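Local structure of probable leucine/isoleucine/valine-binding protein (Rhodopirellula baltica, 4KV7) at residues M77-L80 and T81-E85; K152-K155 and P156-G160. The protein probably binds branched-chain amino acids such as leucine, isoleucine or valine, as a solute-binding protein of an ABC-type uptake system. The protein carries 1 engineered substitution. All blocks are in the same frame, centred on the assembly; numbering follows the deposited sequence.

Contact 1 (M77-L80 and T81-E85); sequences MHRL and TDEHE
The imidazole of His84 meets Leu80 at its edge, where Leu80 CA lies in the ring plane, while CG of the neighbouring Glu83 sits over one face, 4.0 Å above the ring centre. Arg79 O approaches the ring obliquely, 3.3 Å from His84 CD2. The same carbonyl receives His84 N at 3.0 Å, almost head-on with a C=O...N angle of 170°; this bond reaches back five residues, so the chain is folded over the end of the helix and the imidazole is set down beside its last turn. A second ring, that of His78, has a water in its plane at the edge; the water hydrogen-bonds to ND1 and donates to Thr81 OG1 (2.9 Å), linking the two side chains. Thr81 OG1 in turn donates to the carbonyl of selenomethionine Met77 (OG1 to O, 2.8 Å). With chi1 at 57° the hydroxyl lies between its own backbone N and carbonyl carbon, facing back down the helix. Thr81 N also bonds Met77 O, and the two donors arrive from opposite faces of the carbonyl plane, gripping one oxygen twice. Glu83 runs alongside Arg79, in the same direction, but OE2 meets the aliphatic part of the arginine, 3.6 Å from CD, rather than its charged end. The turn closes helix 70-81: Leu80 packs on Ile62 and Leu64 of strand 57-65, and Met77 and Thr81 face helix 95-107. Thr81 O and His84 O are bound by Arg326 and Lys19.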
loop_
_atom_site.group_PDB
_atom_site.type_symbol
_atom_site.label_atom_id
_atom_site.label_comp_id
_atom_site.label_asym_id
_atom_site.label_seq_id
_atom_site.Cartn_x
_atom_site.Cartn_y
_atom_site.Cartn_z
HETATM N N MSE A 77 9.788 15.100 -7.179
HETATM C CA MSE A 77 10.476 14.076 -7.954
HETATM C C MSE A 77 11.613 14.671 -8.774
HETATM O O MSE A 77 12.665 14.053 -8.927
HETATM C CB MSE A 77 9.501 13.323 -8.853
HETATM C CG MSE A 77 8.561 12.397 -8.072
HETATM SE SE MSE A 77 9.475 10.863 -7.276
HETATM C CE MSE A 77 10.182 10.123 -8.968
ATOM N N HIS A 78 11.407 15.870 -9.307
ATOM C CA HIS A 78 12.482 16.541 -10.021
ATOM C C HIS A 78 13.657 16.809 -9.080
ATOM O O HIS A 78 14.804 16.581 -9.444
ATOM C CB HIS A 78 11.987 17.825 -10.689
ATOM C CG HIS A 78 11.170 17.578 -11.920
ATOM N ND1 HIS A 78 11.682 16.943 -13.033
ATOM C CD2 HIS A 78 9.881 17.866 -12.212
ATOM C CE1 HIS A 78 10.743 16.855 -13.957
ATOM N NE2 HIS A 78 9.642 17.415 -13.488
ATOM N N ARG A 79 13.368 17.258 -7.862
ATOM C CA ARG A 79 14.435 17.531 -6.905
ATOM C C ARG A 79 15.164 16.252 -6.493
ATOM O O ARG A 79 16.395 16.233 -6.413
ATOM C CB ARG A 79 13.902 18.286 -5.677
ATOM C CG ARG A 79 13.424 19.706 -5.979
ATOM C CD ARG A 79 13.652 20.671 -4.811
ATOM N NE ARG A 79 13.034 20.205 -3.570
ATOM C CZ ARG A 79 11.765 20.417 -3.233
ATOM N NH1 ARG A 79 10.959 21.079 -4.055
ATOM N NH2 ARG A 79 11.298 19.956 -2.080
ATOM N N LEU A 80 14.415 15.181 -6.252
ATOM C CA LEU A 80 15.014 13.921 -5.829
ATOM C C LEU A 80 15.924 13.341 -6.907
ATOM O O LEU A 80 17.014 12.853 -6.610
ATOM C CB LEU A 80 13.933 12.900 -5.455
ATOM C CG LEU A 80 13.144 13.227 -4.187
ATOM C CD1 LEU A 80 11.945 12.306 -4.082
ATOM C CD2 LEU A 80 14.036 13.103 -2.968
ATOM N N THR A 81 15.483 13.398 -8.160
ATOM C CA THR A 81 16.237 12.775 -9.248
ATOM C C THR A 81 17.345 13.676 -9.790
ATOM O O THR A 81 18.375 13.190 -10.258
ATOM C CB THR A 81 15.325 12.332 -10.409
ATOM O OG1 THR A 81 14.586 13.458 -10.900
ATOM C CG2 THR A 81 14.360 11.248 -9.947
ATOM N N ASP A 82 17.137 14.987 -9.735
ATOM C CA ASP A 82 18.148 15.927 -10.202
ATOM C C ASP A 82 19.109 16.259 -9.069
ATOM O O ASP A 82 20.156 15.625 -8.930
ATOM C CB ASP A 82 17.487 17.200 -10.739
ATOM C CG ASP A 82 18.473 18.149 -11.407
ATOM O OD1 ASP A 82 19.695 18.015 -11.193
ATOM O OD2 ASP A 82 18.015 19.043 -12.150
ATOM N N GLU A 83 18.761 17.245 -8.251
ATOM C CA GLU A 83 19.731 17.781 -7.304
ATOM C C GLU A 83 20.172 16.794 -6.219
ATOM O O GLU A 83 21.336 16.799 -5.829
ATOM C CB GLU A 83 19.271 19.118 -6.709
ATOM C CG GLU A 83 18.286 19.019 -5.567
ATOM C CD GLU A 83 17.713 20.377 -5.192
ATOM O OE1 GLU A 83 17.968 20.844 -4.061
ATOM O OE2 GLU A 83 17.012 20.972 -6.037
ATOM N N HIS A 84 19.271 15.936 -5.750
ATOM C CA HIS A 84 19.647 14.982 -4.708
ATOM C C HIS A 84 20.331 13.741 -5.270
ATOM O O HIS A 84 20.976 12.995 -4.530
ATOM C CB HIS A 84 18.435 14.580 -3.871
ATOM C CG HIS A 84 17.866 15.704 -3.065
ATOM N ND1 HIS A 84 18.594 16.366 -2.099
ATOM C CD2 HIS A 84 16.640 16.275 -3.073
ATOM C CE1 HIS A 84 17.840 17.303 -1.552
ATOM N NE2 HIS A 84 16.651 17.271 -2.124
ATOM N N GLU A 85 20.180 13.523 -6.573
ATOM C CA GLU A 85 20.819 12.394 -7.251
ATOM C C GLU A 85 20.529 11.056 -6.578
ATOM O O GLU A 85 21.428 10.221 -6.448
ATOM C CB GLU A 85 22.337 12.606 -7.330
ATOM C CG GLU A 85 22.740 13.870 -8.056
ATOM C CD GLU A 85 24.245 14.004 -8.198
ATOM O OE1 GLU A 85 24.964 13.834 -7.189
ATOM O OE2 GLU A 85 24.703 14.287 -9.321
HETATM O O HOH W 1 14.290 15.264 -13.196
#

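Contact 2 (K152-K155 and P156-G160); sequences KGIK and PEEIG
Glu158 folds back across Lys155, and its side chain touches that residue or its neighbour almost from root to tip. CB lies 3.4 Å from Lys155 O and also borders CG2 of Ile154. CG and then CD pass close to Lys155 CB, CD at 3.7 Å. At the tip, OE1 accepts Lys155 N at 2.9 Å in a nearly straight bond (165°), though the N-H comes from above the carboxylate plane, 40° out of it. OE1 also accepts a hydrogen bond from a water that donates to Gly153 O as well. Glu158 OE2 rides along the lysine chain, 4.0 Å from Lys155 CD; a second water donates to it and accepts from Lys155 NZ, so the ammonium is joined to the carboxylate through water and not directly. The chain gets there because CG stands beside the backbone N (chi1 -68°) and the rest runs extended. In the other direction Glu158 N bonds Lys155 O (2.8 Å), so the two residues are tied by a reciprocal pair of bonds that begins the 3-10 turn 156-158. Lys155 N is likely to lose its acceptor, and the ammonium of Lys218, salt-bridged to OE2, its charged mate, if Glu158 gives way to an alanine. The side chains of Ile154 and Ile159 cross at an angle, with Ile154 CG2 3.9 Å from Ile159 CG1, an apolar contact. The segment thus links helix 138-151, which ends in a Schellman motif at Gly153, to strand 159-164. That strand enters the mixed sheet next to 219-223, with Gly160 hydrogen-bonded to Ala219 and Ile221, while Ile154 packs on Lys218 and Leu379.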
loop_
_atom_site.group_PDB
_atom_site.type_symbol
_atom_site.label_atom_id
_atom_site.label_comp_id
_atom_site.label_asym_id
_atom_site.label_seq_id
_atom_site.Cartn_x
_atom_site.Cartn_y
_atom_site.Cartn_z
ATOM N N LYS A 152 -20.265 -16.776 -0.331
ATOM C CA LYS A 152 -21.141 -16.702 0.834
ATOM C C LYS A 152 -22.585 -16.373 0.470
ATOM O O LYS A 152 -23.439 -16.247 1.350
ATOM C CB LYS A 152 -20.612 -15.686 1.848
ATOM C CG LYS A 152 -19.389 -16.163 2.602
ATOM C CD LYS A 152 -19.691 -17.460 3.333
ATOM C CE LYS A 152 -18.428 -18.108 3.860
ATOM N NZ LYS A 152 -18.712 -19.444 4.461
ATOM N N GLY A 153 -22.869 -16.242 -0.821
ATOM C CA GLY A 153 -24.240 -16.057 -1.267
ATOM C C GLY A 153 -24.640 -14.616 -1.527
ATOM O O GLY A 153 -25.797 -14.333 -1.834
ATOM N N ILE A 154 -23.694 -13.693 -1.415
ATOM C CA ILE A 154 -23.945 -12.330 -1.857
ATOM C C ILE A 154 -24.005 -12.356 -3.380
ATOM O O ILE A 154 -23.127 -12.921 -4.036
ATOM C CB ILE A 154 -22.852 -11.376 -1.379
ATOM C CG1 ILE A 154 -22.754 -11.408 0.146
ATOM C CG2 ILE A 154 -23.108 -9.954 -1.885
ATOM C CD1 ILE A 154 -24.003 -10.937 0.856
ATOM N N LYS A 155 -25.065 -11.793 -3.943
ATOM C CA LYS A 155 -25.210 -11.780 -5.393
ATOM C C LYS A 155 -24.288 -10.742 -6.001
ATOM O O LYS A 155 -24.043 -9.706 -5.387
ATOM C CB LYS A 155 -26.652 -11.479 -5.778
ATOM C CG LYS A 155 -27.624 -12.533 -5.302
ATOM C CD LYS A 155 -29.036 -12.260 -5.788
ATOM C CE LYS A 155 -29.906 -13.504 -5.671
ATOM N NZ LYS A 155 -29.875 -14.078 -4.296
ATOM N N PRO A 156 -23.764 -11.015 -7.212
ATOM C CA PRO A 156 -22.912 -10.023 -7.872
ATOM C C PRO A 156 -23.535 -8.623 -7.902
ATOM O O PRO A 156 -22.824 -7.644 -7.675
ATOM C CB PRO A 156 -22.763 -10.591 -9.283
ATOM C CG PRO A 156 -22.823 -12.072 -9.085
ATOM C CD PRO A 156 -23.816 -12.286 -7.964
ATOM N N GLU A 157 -24.842 -8.541 -8.140
ATOM C CA GLU A 157 -25.541 -7.263 -8.217
ATOM C C GLU A 157 -25.675 -6.551 -6.872
ATOM O O GLU A 157 -26.075 -5.385 -6.825
ATOM C CB GLU A 157 -26.945 -7.453 -8.803
ATOM C CG GLU A 157 -27.941 -8.115 -7.842
ATOM C CD GLU A 157 -29.346 -8.234 -8.417
ATOM O OE1 GLU A 157 -29.502 -8.061 -9.645
ATOM O OE2 GLU A 157 -30.293 -8.502 -7.641
ATOM N N GLU A 158 -25.369 -7.256 -5.784
ATOM C CA GLU A 158 -25.482 -6.718 -4.428
ATOM C C GLU A 158 -24.150 -6.195 -3.892
ATOM O O GLU A 158 -24.055 -5.803 -2.722
ATOM C CB GLU A 158 -26.029 -7.781 -3.476
ATOM C CG GLU A 158 -27.476 -8.155 -3.749
ATOM C CD GLU A 158 -27.935 -9.398 -3.009
ATOM O OE1 GLU A 158 -27.089 -10.210 -2.587
ATOM O OE2 GLU A 158 -29.159 -9.566 -2.863
ATOM N N ILE A 159 -23.126 -6.175 -4.742
ATOM C CA ILE A 159 -21.813 -5.677 -4.355
ATOM C C ILE A 159 -21.633 -4.264 -4.889
ATOM O O ILE A 159 -21.621 -4.042 -6.104
ATOM C CB ILE A 159 -20.682 -6.578 -4.888
ATOM C CG1 ILE A 159 -20.834 -8.001 -4.351
ATOM C CG2 ILE A 159 -19.318 -6.007 -4.504
ATOM C CD1 ILE A 159 -19.911 -8.998 -5.021
ATOM N N GLY A 160 -21.491 -3.310 -3.972
ATOM C CA GLY A 160 -21.319 -1.912 -4.328
ATOM C C GLY A 160 -19.925 -1.400 -4.027
ATOM O O GLY A 160 -19.122 -2.072 -3.372
HETATM O O HOH W 2 -27.755 -12.343 -1.069
HETATM O O HOH W 3 -30.643 -11.653 -2.420
#

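Overall arrangement
From the N terminus, the chain first passes through strands 16-24 and 57-65 and helix 70-81, at whose C-terminal end contact 1 turns the backbone toward strand 89-90. Contact 2 comes later, between helix 138-151 and strand 159-164, the helix-to-strand step that leads into the large mixed sheet. Both are local turns after a helix, and they follow in series, with neither nesting nor crossing. They lie on opposite sides of the chain's centre; the centres of contact 1 and contact 2 are about 47 Å apart, and the nearest atoms of contact 1 and contact 2 about 32 Å apart. Their separation is consistent with the two-lobed architecture of periplasmic binding proteins, one contact belonging to each end of the elongated molecule.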